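Local coordinates for AdeR (Acinetobacter baumannii, PDB 5X5L), which binds an intercistronic DNA region through its C-terminal domain, the part present, and probably acts as a two-component phosphorelay response regulator, at residues C[45-54]-C[91-101]. Residues are numbered along the deposited sequence; the frame is centred on the assembly and turned at random.
Sequences PHKVFTRGEL and NVRGVGYRLDN. With nucleotides of chain I.
R51 reaches across Y97 so that CE1 of the tyrosine ring lies over one face of its guanidinium, the two planes 52° apart. A chain extended from CG to NE carries the group from the start of helix 51-58 to the DNA backbone. There NH1 makes a weak hydrogen bond of 3.3 Å to OP1 of DG5 of chain I, while NE forms a salt bridge with D70 of helix 66-81, so the guanidinium has both a protein and a phosphate partner. G94 N gives the same OP1 a straighter bond of 2.9 Å (167°). Y97 turns its OH to OP2 of DT6 of chain I, though the modelled approach is too short to trust in detail, and L54 CD1 meets the ring at CD1.

In the backbone, F49 and Y97 form an antiparallel hydrogen-bonded pair, F49 N to Y97 O at 2.8 Å and Y97 N to F49 O at 2.9 Å. Through this pair the short, weakly bonded strand 48-50 joins the C-terminal hairpin of the OmpR/PhoB-type winged helix, whose wing carries a classic beta bulge where V95 and G96 both face V92. V48 occupies the other face of the sheet from F49 and Y97. CG1 of V48, anti to the backbone N (chi1 178°), meets V95 CG1 at 3.9 Å, whereas CG2 packs against V92 CG2 and lies over a face of the R98 guanidinium, 3.3 Å from NH2. At that guanidinium's edge, in plane, H46 O accepts a weak bond from R98 NH2.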
ATOM      1  N   PRO C  45      24.875  13.059   4.322  1.00 52.74           N
ATOM      2  CA  PRO C  45      24.908  13.048   5.802  1.00 52.32           C
ATOM      3  C   PRO C  45      25.782  14.153   6.373  1.00 53.16           C
ATOM      4  O   PRO C  45      25.328  14.875   7.263  1.00 52.09           O
ATOM      5  CB  PRO C  45      25.514  11.673   6.122  1.00 53.94           C
ATOM      6  CG  PRO C  45      25.320  10.844   4.905  1.00 54.41           C
ATOM      7  CD  PRO C  45      25.391  11.799   3.751  1.00 54.41           C
ATOM      8  N   HIS C  46      26.993  14.306   5.829  1.00 55.32           N
ATOM      9  CA  HIS C  46      27.974  15.244   6.377  1.00 56.76           C
ATOM     10  C   HIS C  46      27.770  16.701   5.958  1.00 56.15           C
ATOM     11  O   HIS C  46      28.413  17.582   6.513  1.00 57.18           O
ATOM     12  CB  HIS C  46      29.389  14.781   6.044  1.00 59.86           C
ATOM     13  CG  HIS C  46      29.646  13.358   6.431  1.00 60.88           C
ATOM     14  ND1 HIS C  46      29.690  12.942   7.743  1.00 61.07           N
ATOM     15  CD2 HIS C  46      29.808  12.245   5.682  1.00 61.94           C
ATOM     16  CE1 HIS C  46      29.911  11.643   7.790  1.00 62.30           C
ATOM     17  NE2 HIS C  46      29.983  11.193   6.550  1.00 62.78           N
ATOM     18  N   LYS C  47      26.877  16.952   5.002  1.00 54.77           N
ATOM     19  CA  LYS C  47      26.596  18.316   4.558  1.00 54.39           C
ATOM     20  C   LYS C  47      25.872  19.122   5.627  1.00 52.78           C
ATOM     21  O   LYS C  47      24.998  18.601   6.322  1.00 51.16           O
ATOM     22  CB  LYS C  47      25.747  18.299   3.289  1.00 53.62           C
ATOM     23  CG  LYS C  47      25.490  19.674   2.700  1.00 53.74           C
ATOM     24  CD  LYS C  47      24.487  19.602   1.559  1.00 53.06           C
ATOM     25  CE  LYS C  47      24.040  20.988   1.131  1.00 53.13           C
ATOM     26  NZ  LYS C  47      22.982  21.548   1.977  1.00 51.14           N
ATOM     27  N   VAL C  48      26.240  20.393   5.732  1.00 53.53           N
ATOM     28  CA  VAL C  48      25.510  21.361   6.548  1.00 52.31           C
ATOM     29  C   VAL C  48      24.373  21.914   5.702  1.00 50.98           C
ATOM     30  O   VAL C  48      24.622  22.578   4.693  1.00 52.01           O
ATOM     31  CB  VAL C  48      26.410  22.536   7.004  1.00 54.06           C
ATOM     32  CG1 VAL C  48      25.604  23.546   7.817  1.00 53.01           C
ATOM     33  CG2 VAL C  48      27.603  22.023   7.788  1.00 55.91           C
ATOM     34  N   PHE C  49      23.141  21.631   6.111  1.00 49.09           N
ATOM     35  CA  PHE C  49      21.955  22.211   5.478  1.00 48.06           C
ATOM     36  C   PHE C  49      21.580  23.466   6.227  1.00 47.92           C
ATOM     37  O   PHE C  49      21.581  23.466   7.452  1.00 47.66           O
ATOM     38  CB  PHE C  49      20.791  21.222   5.511  1.00 46.49           C
ATOM     39  CG  PHE C  49      21.035  19.997   4.686  1.00 46.79           C
ATOM     40  CD1 PHE C  49      21.754  18.919   5.192  1.00 47.21           C
ATOM     41  CD2 PHE C  49      20.580  19.935   3.384  1.00 47.00           C
ATOM     42  CE1 PHE C  49      21.992  17.799   4.430  1.00 47.74           C
ATOM     43  CE2 PHE C  49      20.816  18.811   2.602  1.00 47.57           C
ATOM     44  CZ  PHE C  49      21.520  17.734   3.132  1.00 47.90           C
ATOM     45  N   THR C  50      21.267  24.535   5.505  1.00 48.39           N
ATOM     46  CA  THR C  50      20.794  25.765   6.141  1.00 48.45           C
ATOM     47  C   THR C  50      19.325  25.585   6.539  1.00 46.96           C
ATOM     48  O   THR C  50      18.655  24.636   6.130  1.00 46.01           O
ATOM     49  CB  THR C  50      20.912  26.995   5.210  1.00 49.85           C
ATOM     50  OG1 THR C  50      20.171  26.779   3.999  1.00 49.63           O
ATOM     51  CG2 THR C  50      22.340  27.242   4.813  1.00 51.76           C
ATOM     52  N   ARG C  51      18.840  26.506   7.355  1.00 47.06           N
ATOM     53  CA  ARG C  51      17.442  26.507   7.774  1.00 46.17           C
ATOM     54  C   ARG C  51      16.533  26.771   6.579  1.00 46.19           C
ATOM     55  O   ARG C  51      15.464  26.178   6.483  1.00 45.44           O
ATOM     56  CB  ARG C  51      17.202  27.532   8.886  1.00 46.78           C
ATOM     57  CG  ARG C  51      17.905  27.165  10.179  1.00 46.98           C
ATOM     58  CD  ARG C  51      17.884  28.278  11.203  1.00 48.10           C
ATOM     59  NE  ARG C  51      18.239  27.814  12.530  1.00 48.43           N
ATOM     60  CZ  ARG C  51      19.476  27.623  12.989  1.00 49.35           C
ATOM     61  NH1 ARG C  51      20.538  27.856  12.230  1.00 50.01           N
ATOM     62  NH2 ARG C  51      19.649  27.183  14.236  1.00 49.92           N
ATOM     63  N   GLY C  52      16.970  27.643   5.677  1.00 47.38           N
ATOM     64  CA  GLY C  52      16.253  27.923   4.435  1.00 47.93           C
ATOM     65  C   GLY C  52      16.069  26.703   3.548  1.00 47.37           C
ATOM     66  O   GLY C  52      14.999  26.526   2.948  1.00 47.35           O
ATOM     67  N   GLU C  53      17.103  25.863   3.458  1.00 47.21           N
ATOM     68  CA  GLU C  53      17.027  24.621   2.681  1.00 46.87           C
ATOM     69  C   GLU C  53      16.079  23.615   3.306  1.00 45.46           C
ATOM     70  O   GLU C  53      15.276  23.006   2.606  1.00 45.38           O
ATOM     71  CB  GLU C  53      18.396  23.968   2.529  1.00 47.38           C
ATOM     72  CG  GLU C  53      19.367  24.737   1.659  1.00 49.26           C
ATOM     73  CD  GLU C  53      20.704  24.045   1.557  1.00 50.10           C
ATOM     74  OE1 GLU C  53      21.376  23.856   2.589  1.00 49.83           O
ATOM     75  OE2 GLU C  53      21.076  23.653   0.440  1.00 51.33           O
ATOM     76  N   LEU C  54      16.178  23.436   4.619  1.00 44.67           N
ATOM     77  CA  LEU C  54      15.286  22.529   5.346  1.00 43.68           C
ATOM     78  C   LEU C  54      13.824  22.987   5.263  1.00 43.72           C
ATOM     79  O   LEU C  54      12.931  22.154   5.110  1.00 43.43           O
ATOM     80  CB  LEU C  54      15.719  22.392   6.805  1.00 43.37           C
ATOM     81  CG  LEU C  54      17.079  21.715   7.023  1.00 43.60           C
ATOM     82  CD1 LEU C  54      17.557  21.919   8.460  1.00 43.83           C
ATOM     83  CD2 LEU C  54      17.018  20.234   6.680  1.00 43.25           C
ATOM     84  N   ASN C  91      24.015  20.816  15.380  1.00 52.98           N
ATOM     85  CA  ASN C  91      23.859  22.199  14.935  1.00 52.61           C
ATOM     86  C   ASN C  91      25.248  22.731  14.567  1.00 54.42           C
ATOM     87  O   ASN C  91      26.223  22.427  15.248  1.00 56.45           O
ATOM     88  CB  ASN C  91      23.196  23.055  16.024  1.00 52.95           C
ATOM     89  CG  ASN C  91      23.630  24.512  15.975  1.00 53.97           C
ATOM     90  OD1 ASN C  91      24.540  24.904  16.692  1.00 56.08           O
ATOM     91  ND2 ASN C  91      23.157  25.260  14.972  1.00 52.84           N
ATOM     92  N   VAL C  92      25.319  23.506  13.490  1.00 54.02           N
ATOM     93  CA  VAL C  92      26.532  24.199  13.081  1.00 56.00           C
ATOM     94  C   VAL C  92      26.215  25.679  13.228  1.00 56.28           C
ATOM     95  O   VAL C  92      25.525  26.267  12.397  1.00 55.09           O
ATOM     96  CB  VAL C  92      26.933  23.850  11.642  1.00 55.88           C
ATOM     97  CG1 VAL C  92      28.218  24.569  11.241  1.00 58.42           C
ATOM     98  CG2 VAL C  92      27.075  22.339  11.494  1.00 55.56           C
ATOM     99  N   ARG C  93      26.742  26.270  14.295  1.00 58.15           N
ATOM    100  CA  ARG C  93      26.324  27.578  14.780  1.00 58.62           C
ATOM    101  C   ARG C  93      26.389  28.657  13.692  1.00 58.83           C
ATOM    102  O   ARG C  93      27.419  28.856  13.050  1.00 60.43           O
ATOM    103  CB  ARG C  93      27.221  27.947  15.960  1.00 61.37           C
ATOM    104  CG  ARG C  93      26.921  29.241  16.689  1.00 62.48           C
ATOM    105  CD  ARG C  93      28.031  29.415  17.722  1.00 65.65           C
ATOM    106  NE  ARG C  93      28.020  30.704  18.400  1.00 67.49           N
ATOM    107  CZ  ARG C  93      27.230  31.031  19.425  1.00 67.62           C
ATOM    108  NH1 ARG C  93      26.335  30.173  19.932  1.00 66.03           N
ATOM    109  NH2 ARG C  93      27.335  32.249  19.970  1.00 69.69           N
ATOM    110  N   GLY C  94      25.261  29.321  13.479  1.00 57.48           N
ATOM    111  CA  GLY C  94      25.146  30.399  12.496  1.00 57.83           C
ATOM    112  C   GLY C  94      24.889  29.967  11.060  1.00 56.58           C
ATOM    113  O   GLY C  94      24.708  30.831  10.207  1.00 57.04           O
ATOM    114  N   VAL C  95      24.875  28.660  10.791  1.00 55.32           N
ATOM    115  CA  VAL C  95      24.714  28.137   9.424  1.00 54.49           C
ATOM    116  C   VAL C  95      23.468  27.252   9.349  1.00 52.07           C
ATOM    117  O   VAL C  95      22.551  27.543   8.581  1.00 51.16           O
ATOM    118  CB  VAL C  95      25.979  27.371   8.932  1.00 55.82           C
ATOM    119  CG1 VAL C  95      26.085  27.419   7.403  1.00 56.22           C
ATOM    120  CG2 VAL C  95      27.249  27.920   9.559  1.00 58.44           C
ATOM    121  N   GLY C  96      23.437  26.183  10.146  1.00 51.37           N
ATOM    122  CA  GLY C  96      22.247  25.326  10.235  1.00 49.43           C
ATOM    123  C   GLY C  96      22.494  24.005  10.946  1.00 49.22           C
ATOM    124  O   GLY C  96      22.847  23.991  12.131  1.00 50.08           O
ATOM    125  N   TYR C  97      22.293  22.895  10.232  1.00 48.35           N
ATOM    126  CA  TYR C  97      22.363  21.562  10.822  1.00 48.21           C
ATOM    127  C   TYR C  97      22.996  20.528   9.918  1.00 48.52           C
ATOM    128  O   TYR C  97      22.993  20.658   8.687  1.00 48.38           O
ATOM    129  CB  TYR C  97      20.978  21.053  11.207  1.00 46.76           C
ATOM    130  CG  TYR C  97      20.274  21.910  12.217  1.00 46.76           C
ATOM    131  CD1 TYR C  97      19.474  22.954  11.805  1.00 46.21           C
ATOM    132  CD2 TYR C  97      20.434  21.686  13.591  1.00 47.67           C
ATOM    133  CE1 TYR C  97      18.820  23.762  12.718  1.00 46.52           C
ATOM    134  CE2 TYR C  97      19.793  22.472  14.516  1.00 48.00           C
ATOM    135  CZ  TYR C  97      18.960  23.524  14.069  1.00 47.38           C
ATOM    136  OH  TYR C  97      18.285  24.303  14.965  1.00 47.97           O
ATOM    137  N   ARG C  98      23.495  19.478  10.562  1.00 49.23           N
ATOM    138  CA  ARG C  98      24.285  18.434   9.916  1.00 50.13           C
ATOM    139  C   ARG C  98      23.912  17.127  10.574  1.00 49.93           C
ATOM    140  O   ARG C  98      23.642  17.066  11.782  1.00 50.09           O
ATOM    141  CB  ARG C  98      25.803  18.757  10.100  1.00 52.48           C
ATOM    142  CG  ARG C  98      26.736  17.867  10.898  1.00 54.37           C
ATOM    143  CD  ARG C  98      27.999  18.695  11.156  1.00 56.72           C
ATOM    144  NE  ARG C  98      28.633  18.930   9.878  1.00 57.58           N
ATOM    145  CZ  ARG C  98      29.600  19.785   9.574  1.00 59.55           C
ATOM    146  NH1 ARG C  98      30.172  20.535  10.503  1.00 61.06           N
ATOM    147  NH2 ARG C  98      30.016  19.890   8.304  1.00 60.37           N
ATOM    148  N   LEU C  99      23.923  16.030   9.840  1.00 49.94           N
ATOM    149  CA  LEU C  99      23.818  14.667  10.469  1.00 50.42           C
ATOM    150  C   LEU C  99      25.204  14.395  11.059  1.00 52.80           C
ATOM    151  O   LEU C  99      26.175  15.007  10.594  1.00 53.95           O
ATOM    152  CB  LEU C  99      23.383  13.593   9.472  1.00 49.97           C
ATOM    153  CG  LEU C  99      22.029  12.842   9.549  1.00 48.68           C
ATOM    154  CD1 LEU C  99      22.258  11.430   9.073  1.00 49.63           C
ATOM    155  CD2 LEU C  99      21.381  12.881  10.925  1.00 48.47           C
ATOM    156  N   ASP C 100      25.359  13.406  11.916  1.00 53.93           N
ATOM    157  CA  ASP C 100      26.633  13.132  12.601  1.00 56.61           C
ATOM    158  C   ASP C 100      27.911  13.648  11.920  1.00 58.26           C
ATOM    159  O   ASP C 100      28.018  13.494  10.744  1.00 57.99           O
ATOM    160  CB  ASP C 100      26.799  11.596  12.971  1.00 58.10           C
ATOM    161  CG  ASP C 100      26.760  10.650  11.763  1.00 57.93           C
ATOM    162  OD1 ASP C 100      25.930  11.001  10.929  1.00 55.82           O
ATOM    163  OD2 ASP C 100      27.659   9.777  11.545  1.00 60.14           O
ATOM    164  N   ASN C 101      28.853  14.159  12.683  1.00 60.34           N
ATOM    165  CA  ASN C 101      30.175  14.527  12.170  1.00 62.67           C
ATOM    166  C   ASN C 101      31.023  13.290  11.836  1.00 65.02           C
ATOM    167  O   ASN C 101      31.622  13.228  10.779  1.00 65.98           O
ATOM    168  CB  ASN C 101      30.956  15.336  13.200  1.00 64.75           C
ATOM    169  CG  ASN C 101      30.349  16.700  13.443  1.00 63.11           C
ATOM    170  OD1 ASN C 101      29.684  16.943  14.467  1.00 62.38           O
ATOM    171  ND2 ASN C 101      30.549  17.611  12.474  1.00 62.76           N
TER
ATOM    172  P    DG I   5      22.168  29.433  15.679  1.00 62.55           P
ATOM    173  OP1  DG I   5      22.743  28.558  14.630  1.00 62.52           O
ATOM    174  OP2  DG I   5      21.048  30.349  15.339  1.00 63.12           O
ATOM    175  O5'  DG I   5      21.786  28.469  16.883  1.00 61.27           O
ATOM    176  C5'  DG I   5      22.788  27.621  17.472  1.00 61.02           C
ATOM    177  C4'  DG I   5      22.172  26.609  18.412  1.00 60.10           C
ATOM    178  O4'  DG I   5      21.664  27.299  19.576  1.00 60.41           O
ATOM    179  C3'  DG I   5      21.000  25.781  17.870  1.00 59.15           C
ATOM    180  O3'  DG I   5      21.163  24.437  18.342  1.00 58.72           O
ATOM    181  C2'  DG I   5      19.782  26.510  18.415  1.00 59.10           C
ATOM    182  C1'  DG I   5      20.285  27.010  19.755  1.00 59.81           C
ATOM    183  N9   DG I   5      19.644  28.218  20.264  1.00 60.62           N
ATOM    184  C8   DG I   5      19.482  29.427  19.626  1.00 61.45           C
ATOM    185  N7   DG I   5      18.887  30.325  20.368  1.00 62.45           N
ATOM    186  C5   DG I   5      18.669  29.678  21.575  1.00 62.26           C
ATOM    187  C6   DG I   5      18.071  30.147  22.775  1.00 63.38           C
ATOM    188  O6   DG I   5      17.595  31.265  23.017  1.00 64.77           O
ATOM    189  N1   DG I   5      18.048  29.156  23.754  1.00 63.13           N
ATOM    190  C2   DG I   5      18.545  27.881  23.601  1.00 62.00           C
ATOM    191  N2   DG I   5      18.437  27.067  24.663  1.00 62.34           N
ATOM    192  N3   DG I   5      19.109  27.435  22.491  1.00 60.99           N
ATOM    193  C4   DG I   5      19.140  28.380  21.529  1.00 61.16           C
ATOM    194  P    DA I   4      24.068  35.835  16.333  1.00 70.87           P
ATOM    195  OP1  DA I   4      24.691  35.828  14.985  1.00 71.74           O
ATOM    196  OP2  DA I   4      22.794  36.572  16.569  1.00 71.71           O
ATOM    197  O5'  DA I   4      23.811  34.323  16.745  1.00 68.40           O
ATOM    198  C5'  DA I   4      24.909  33.427  16.994  1.00 67.48           C
ATOM    199  C4'  DA I   4      24.380  32.104  17.498  1.00 65.60           C
ATOM    200  O4'  DA I   4      24.070  32.204  18.910  1.00 65.41           O
ATOM    201  C3'  DA I   4      23.100  31.612  16.808  1.00 64.75           C
ATOM    202  O3'  DA I   4      23.346  30.296  16.302  1.00 63.65           O
ATOM    203  C2'  DA I   4      22.046  31.696  17.902  1.00 64.32           C
ATOM    204  C1'  DA I   4      22.871  31.502  19.156  1.00 64.29           C
ATOM    205  N9   DA I   4      22.266  32.044  20.373  1.00 64.86           N
ATOM    206  C8   DA I   4      21.800  33.316  20.596  1.00 66.38           C
ATOM    207  N7   DA I   4      21.286  33.491  21.792  1.00 66.91           N
ATOM    208  C5   DA I   4      21.412  32.247  22.393  1.00 65.65           C
ATOM    209  C6   DA I   4      21.046  31.770  23.663  1.00 65.79           C
ATOM    210  N6   DA I   4      20.465  32.526  24.597  1.00 67.30           N
ATOM    211  N1   DA I   4      21.310  30.475  23.950  1.00 64.69           N
ATOM    212  C2   DA I   4      21.901  29.718  23.013  1.00 63.51           C
ATOM    213  N3   DA I   4      22.292  30.053  21.783  1.00 63.28           N
ATOM    214  C4   DA I   4      22.013  31.345  21.531  1.00 64.38           C
ATOM    215  P    DT I   6      19.998  23.354  18.198  1.00 57.86           P
ATOM    216  OP1  DT I   6      20.614  22.019  18.013  1.00 57.98           O
ATOM    217  OP2  DT I   6      19.022  23.848  17.206  1.00 57.49           O
ATOM    218  O5'  DT I   6      19.328  23.369  19.639  1.00 57.88           O
ATOM    219  C5'  DT I   6      20.058  22.906  20.783  1.00 58.53           C
ATOM    220  C4'  DT I   6      19.122  22.705  21.948  1.00 58.78           C
ATOM    221  O4'  DT I   6      18.530  23.969  22.328  1.00 59.10           O
ATOM    222  C3'  DT I   6      17.964  21.754  21.675  1.00 58.11           C
ATOM    223  O3'  DT I   6      17.938  20.793  22.735  1.00 58.86           O
ATOM    224  C2'  DT I   6      16.749  22.665  21.605  1.00 57.83           C
ATOM    225  C1'  DT I   6      17.130  23.833  22.487  1.00 58.84           C
ATOM    226  N1   DT I   6      16.520  25.158  22.188  1.00 59.07           N
ATOM    227  C2   DT I   6      15.845  25.828  23.191  1.00 60.13           C
ATOM    228  O2   DT I   6      15.652  25.357  24.300  1.00 60.86           O
ATOM    229  N3   DT I   6      15.381  27.070  22.839  1.00 60.66           N
ATOM    230  C4   DT I   6      15.536  27.706  21.625  1.00 60.31           C
ATOM    231  O4   DT I   6      15.060  28.825  21.459  1.00 61.23           O
ATOM    232  C5   DT I   6      16.264  26.958  20.624  1.00 59.23           C
ATOM    233  C7   DT I   6      16.466  27.568  19.272  1.00 59.20           C
ATOM    234  C6   DT I   6      16.724  25.742  20.954  1.00 58.65           C
TER